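Local coordinates for Lin1840 protein (Listeria innocua serovar 6a, PDB 4ZO7), which probably hydrolyses terminal, non-reducing beta-D-glucosyl residues of its substrates to release beta-D-glucose, as a glycoside hydrolase of family 3, at residues 85-90 against 339-344; 133-138 against 187-192. The protein carries 2 engineered substitutions. One frame throughout, in Å; residues are numbered along the deposited sequence.

In the fold
Both contacts are buried and reach the parallel barrel sheet of the N-terminal domain, interaction 1 with one segment and interaction 2 with both. Interaction 1, its centre about 26 Å from that of the chain, sets the start of strand 87-90 against the turn after helix 322-338, where E343 is exposed; its packing is apolar, without a hydrogen bond between the segments. Interaction 2, about 10 Å from the chain centre, joins strands 133-134 and 187-193 and passes from backbone pairing to hydrogen bonds with glucose. The two meet between neighbouring strands: A90 N lies 2.9 Å from V133 O, probably hydrogen-bonded, and M89 CB packs 3.5 Å from F135 CZ.

Interaction 1. Residues 85-90 against 339-344; sequences PLVFMA and LGLFED
P85 and L341 meet through the proline ring: P85 CG rests 3.3 Å from L341 O, while the same carbon lies 4.1 Å from L341 CB. On the next corner of the ring, P85 CD approaches F342 CE1 at 3.8 Å; the two side chains cross at about a right angle, with CD lying oblique to the aromatic ring. With CG anti to the carbonyl carbon (chi1 -67°) and an extended chi2 (-175°), L341 carries CD1 to 3.6 Å from L86 O and 4.2 Å from V87 CB. At G340, with positive phi, helix 322-338 ends in a Schellman motif; in the turn beyond, G340 O accepts D344 N at 2.9 Å. A helix end of the TIM-barrel-like domain is thus packed against the residues leading into strand 87-90 and its first residue, V87. Branch-to-branch contact completes the apolar set, V87 CG2 lying 4.0 Å from L339 CD1 where these side chains also cross at about a right angle. No hydrogen bond links the two segments; K336 of helix 322-338 adds a polar tie, its NZ hydrogen-bonded to P85 O and its side chain also touching V87 and L341.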
# COMPACT_ATOMS: atom_id res chain seq x y z
N PRO A 85 -12.91 37.74 -23.40
CA PRO A 85 -12.51 38.02 -22.02
C PRO A 85 -11.83 36.87 -21.29
O PRO A 85 -11.94 35.76 -21.68
CB PRO A 85 -13.85 38.32 -21.32
CG PRO A 85 -14.90 38.30 -22.35
CD PRO A 85 -14.36 37.50 -23.49
N LEU A 86 -11.11 37.19 -20.22
CA LEU A 86 -10.42 36.23 -19.40
C LEU A 86 -11.46 35.49 -18.56
O LEU A 86 -12.46 36.07 -18.10
CB LEU A 86 -9.40 36.92 -18.48
CG LEU A 86 -8.14 37.36 -19.25
CD1 LEU A 86 -7.46 38.50 -18.56
CD2 LEU A 86 -7.17 36.22 -19.46
N VAL A 87 -11.20 34.20 -18.37
CA VAL A 87 -11.92 33.47 -17.31
C VAL A 87 -11.01 33.35 -16.06
O VAL A 87 -9.81 33.02 -16.16
CB VAL A 87 -12.43 32.10 -17.79
CG1 VAL A 87 -11.32 31.22 -18.35
CG2 VAL A 87 -13.21 31.43 -16.69
N PHE A 88 -11.61 33.66 -14.91
CA PHE A 88 -10.99 33.72 -13.62
C PHE A 88 -11.34 32.50 -12.74
O PHE A 88 -12.49 32.24 -12.41
CB PHE A 88 -11.44 34.99 -12.92
CG PHE A 88 -10.76 36.24 -13.43
CD1 PHE A 88 -11.20 36.86 -14.58
CD2 PHE A 88 -9.70 36.78 -12.75
CE1 PHE A 88 -10.58 38.02 -15.07
CE2 PHE A 88 -9.03 37.90 -13.25
CZ PHE A 88 -9.48 38.53 -14.41
N MET A 89 -10.31 31.80 -12.30
CA MET A 89 -10.46 30.54 -11.55
C MET A 89 -9.77 30.63 -10.18
O MET A 89 -8.79 31.35 -10.02
CB MET A 89 -9.89 29.40 -12.37
CG MET A 89 -10.50 29.34 -13.78
SD MET A 89 -10.24 27.67 -14.38
CE MET A 89 -10.49 28.07 -16.10
N ALA A 90 -10.33 29.94 -9.20
CA ALA A 90 -9.76 30.03 -7.83
C ALA A 90 -10.05 28.78 -7.00
O ALA A 90 -10.96 27.99 -7.29
CB ALA A 90 -10.32 31.23 -7.12
N LEU A 339 -20.61 31.18 -19.03
CA LEU A 339 -20.59 32.08 -17.84
C LEU A 339 -21.15 33.48 -18.18
O LEU A 339 -21.21 34.34 -17.29
CB LEU A 339 -19.19 32.22 -17.24
CG LEU A 339 -18.63 30.90 -16.71
CD1 LEU A 339 -17.13 30.88 -16.68
CD2 LEU A 339 -19.24 30.64 -15.35
N GLY A 340 -21.54 33.68 -19.45
CA GLY A 340 -22.12 34.95 -19.90
C GLY A 340 -21.11 36.05 -20.15
O GLY A 340 -21.50 37.21 -20.25
N LEU A 341 -19.83 35.68 -20.29
CA LEU A 341 -18.70 36.63 -20.27
C LEU A 341 -18.63 37.48 -21.51
O LEU A 341 -18.06 38.58 -21.46
CB LEU A 341 -17.36 35.89 -20.07
CG LEU A 341 -17.18 35.21 -18.69
CD1 LEU A 341 -15.75 34.61 -18.57
CD2 LEU A 341 -17.43 36.16 -17.52
N PHE A 342 -19.19 36.98 -22.60
CA PHE A 342 -19.31 37.77 -23.87
C PHE A 342 -20.40 38.87 -23.83
O PHE A 342 -20.31 39.85 -24.58
CB PHE A 342 -19.56 36.86 -25.09
CG PHE A 342 -18.40 35.97 -25.42
CD1 PHE A 342 -17.23 36.50 -25.95
CD2 PHE A 342 -18.48 34.62 -25.22
CE1 PHE A 342 -16.17 35.70 -26.26
CE2 PHE A 342 -17.40 33.81 -25.53
CZ PHE A 342 -16.25 34.36 -26.04
N GLU A 343 -21.43 38.71 -23.00
CA GLU A 343 -22.40 39.81 -22.72
C GLU A 343 -21.90 40.69 -21.58
O GLU A 343 -21.99 41.91 -21.67
CB GLU A 343 -23.82 39.32 -22.43
CG GLU A 343 -24.50 38.67 -23.62
CD GLU A 343 -23.91 37.29 -23.95
OE1 GLU A 343 -23.76 36.48 -22.99
OE2 GLU A 343 -23.60 37.02 -25.14
N ASP A 344 -21.35 40.05 -20.55
CA ASP A 344 -20.81 40.72 -19.36
C ASP A 344 -19.53 40.07 -18.86
O ASP A 344 -19.57 39.11 -18.07
CB ASP A 344 -21.83 40.70 -18.23
CG ASP A 344 -21.32 41.42 -16.96
OD1 ASP A 344 -20.27 42.09 -16.99
OD2 ASP A 344 -22.02 41.32 -15.95

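Interaction 2. Residues 133-138 against 187-192. With GLC (alpha-D-glucopyranose), chain I.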
# COMPACT_ATOMS: atom_id res chain seq x y z
N VAL A 133 -14.89 30.28 -11.57
CA VAL A 133 -14.68 28.83 -11.44
C VAL A 133 -13.99 28.57 -10.13
O VAL A 133 -13.06 29.31 -9.75
CB VAL A 133 -13.72 28.25 -12.52
CG1 VAL A 133 -13.61 26.73 -12.38
CG2 VAL A 133 -14.16 28.61 -13.91
N THR A 134 -14.44 27.54 -9.43
CA THR A 134 -13.71 27.02 -8.27
C THR A 134 -13.15 25.64 -8.48
O THR A 134 -13.80 24.80 -9.10
CB THR A 134 -14.56 26.96 -7.01
OG1 THR A 134 -13.74 26.46 -5.97
CG2 THR A 134 -15.78 26.07 -7.19
N PHE A 135 -11.96 25.37 -7.90
CA PHE A 135 -11.32 24.09 -8.09
C PHE A 135 -11.82 23.17 -6.99
O PHE A 135 -11.08 22.77 -6.09
CB PHE A 135 -9.78 24.19 -8.12
CG PHE A 135 -9.21 25.04 -9.24
CD1 PHE A 135 -9.54 24.80 -10.57
CD2 PHE A 135 -8.39 26.07 -8.95
CE1 PHE A 135 -8.99 25.57 -11.60
CE2 PHE A 135 -7.79 26.82 -9.94
CZ PHE A 135 -8.10 26.56 -11.30
N SER A 136 -13.10 22.85 -7.08
CA SER A 136 -13.81 21.98 -6.12
C SER A 136 -15.06 21.40 -6.81
O SER A 136 -15.61 22.03 -7.71
CB SER A 136 -14.20 22.83 -4.90
OG SER A 136 -15.01 22.17 -3.93
N PRO A 137 -15.54 20.18 -6.42
CA PRO A 137 -15.07 19.33 -5.36
C PRO A 137 -13.81 18.49 -5.66
O PRO A 137 -13.50 18.14 -6.82
CB PRO A 137 -16.26 18.39 -5.13
CG PRO A 137 -16.80 18.20 -6.50
CD PRO A 137 -16.58 19.52 -7.21
N MET A 138 -13.11 18.16 -4.58
CA MET A 138 -12.05 17.19 -4.61
C MET A 138 -12.66 15.83 -4.32
O MET A 138 -13.23 15.62 -3.22
CB MET A 138 -11.02 17.53 -3.56
CG MET A 138 -9.77 16.65 -3.64
SD MET A 138 -9.84 15.19 -2.58
CE MET A 138 -8.06 14.96 -2.35
N ALA A 187 -18.89 28.16 -11.80
CA ALA A 187 -18.60 26.81 -12.31
C ALA A 187 -17.77 25.99 -11.30
O ALA A 187 -16.91 26.54 -10.60
CB ALA A 187 -17.94 26.92 -13.67
N ALA A 188 -18.04 24.68 -11.22
CA ALA A 188 -17.22 23.75 -10.47
C ALA A 188 -16.30 23.02 -11.40
O ALA A 188 -16.66 22.76 -12.60
CB ALA A 188 -18.07 22.72 -9.74
N CYS A 189 -15.15 22.64 -10.84
CA CYS A 189 -14.12 21.89 -11.49
C CYS A 189 -13.82 20.70 -10.60
O CYS A 189 -13.18 20.86 -9.54
CB CYS A 189 -12.83 22.69 -11.63
SG CYS A 189 -11.44 21.80 -12.42
N VAL A 190 -14.27 19.53 -11.03
CA VAL A 190 -13.91 18.22 -10.37
C VAL A 190 -12.39 17.99 -10.39
O VAL A 190 -11.72 18.22 -11.39
CB VAL A 190 -14.68 17.03 -11.06
CG1 VAL A 190 -14.26 15.63 -10.58
CG2 VAL A 190 -16.16 17.15 -10.81
N LYS A 191 -11.82 17.60 -9.26
CA LYS A 191 -10.42 17.24 -9.25
C LYS A 191 -10.20 16.01 -8.31
O LYS A 191 -11.09 15.67 -7.55
CB LYS A 191 -9.57 18.48 -8.90
CG LYS A 191 -9.58 18.88 -7.45
CD LYS A 191 -9.16 20.34 -7.21
CE LYS A 191 -8.86 20.60 -5.73
NZ LYS A 191 -8.48 22.01 -5.47
N HIS A 192 -9.09 15.27 -8.42
CA HIS A 192 -8.06 15.31 -9.46
C HIS A 192 -8.14 13.98 -10.24
O HIS A 192 -8.01 12.89 -9.64
CB HIS A 192 -6.66 15.38 -8.82
CG HIS A 192 -6.48 16.47 -7.80
ND1 HIS A 192 -6.91 16.35 -6.49
CD2 HIS A 192 -5.94 17.72 -7.89
CE1 HIS A 192 -6.59 17.44 -5.82
NE2 HIS A 192 -6.00 18.28 -6.65
C1 GLC I . -2.69 22.22 -7.94
C2 GLC I . -3.45 21.34 -6.91
C3 GLC I . -4.96 21.59 -6.98
C4 GLC I . -5.30 23.08 -6.98
C5 GLC I . -4.50 23.78 -8.06
C6 GLC I . -4.80 25.29 -8.09
O1 GLC I . -2.84 21.83 -9.30
O2 GLC I . -3.29 19.95 -7.12
O3 GLC I . -5.65 20.90 -5.96
O4 GLC I . -6.65 23.20 -7.26
O5 GLC I . -3.11 23.58 -7.84
O6 GLC I . -4.32 25.85 -6.91
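K191 NZ gathers three oxygens, joining the loop after strand 133-134 to the sugar: it lies 2.8 Å from F135 O and 2.8 Å from glucose O4. The third bond, K191 NZ to glucose O3, measures 3.1 Å. Beyond CG the lysine chain is extended, which carries the ammonium group from the strand to the glucose. Beside it, H192 NE2 lies 2.7 Å from glucose O3, which sits at the ring edge near its plane; the bond to O2 is weak. D140 binds H192 ND1 and so fixes the ring's rotation, while K191 CG covers one face of the imidazole. D91, W271 and R149 also bind the sugar.

The backbones pair in parallel at first, T134 N donating to A187 O at 2.9 Å, nearly straight at 166°. F135 then centres an inverse gamma turn and a cis peptide precedes P137. At this break C189 N is shared between two carbonyls, bonding S136 O at 3.2 Å from above the carbonyl plane and T134 O only weakly. Pairing resumes one residue out of step, with K191 N bonded to P137 O at 3.0 Å. A second cis peptide joins K191 to H192.

Around this frame, C189 SG stands 4.0 Å from F135 CD1 at the ring edge, a sulfur-aromatic contact. V133 packs its two methyls on A187 and C189, and P137 CD touches A188 and V190. M138 CG meets the H192 ring obliquely at CE1.

One lysine nitrogen shared by F135 O and two sugar hydroxyls fixes the glucose relative to the backbone just past strand 133-134.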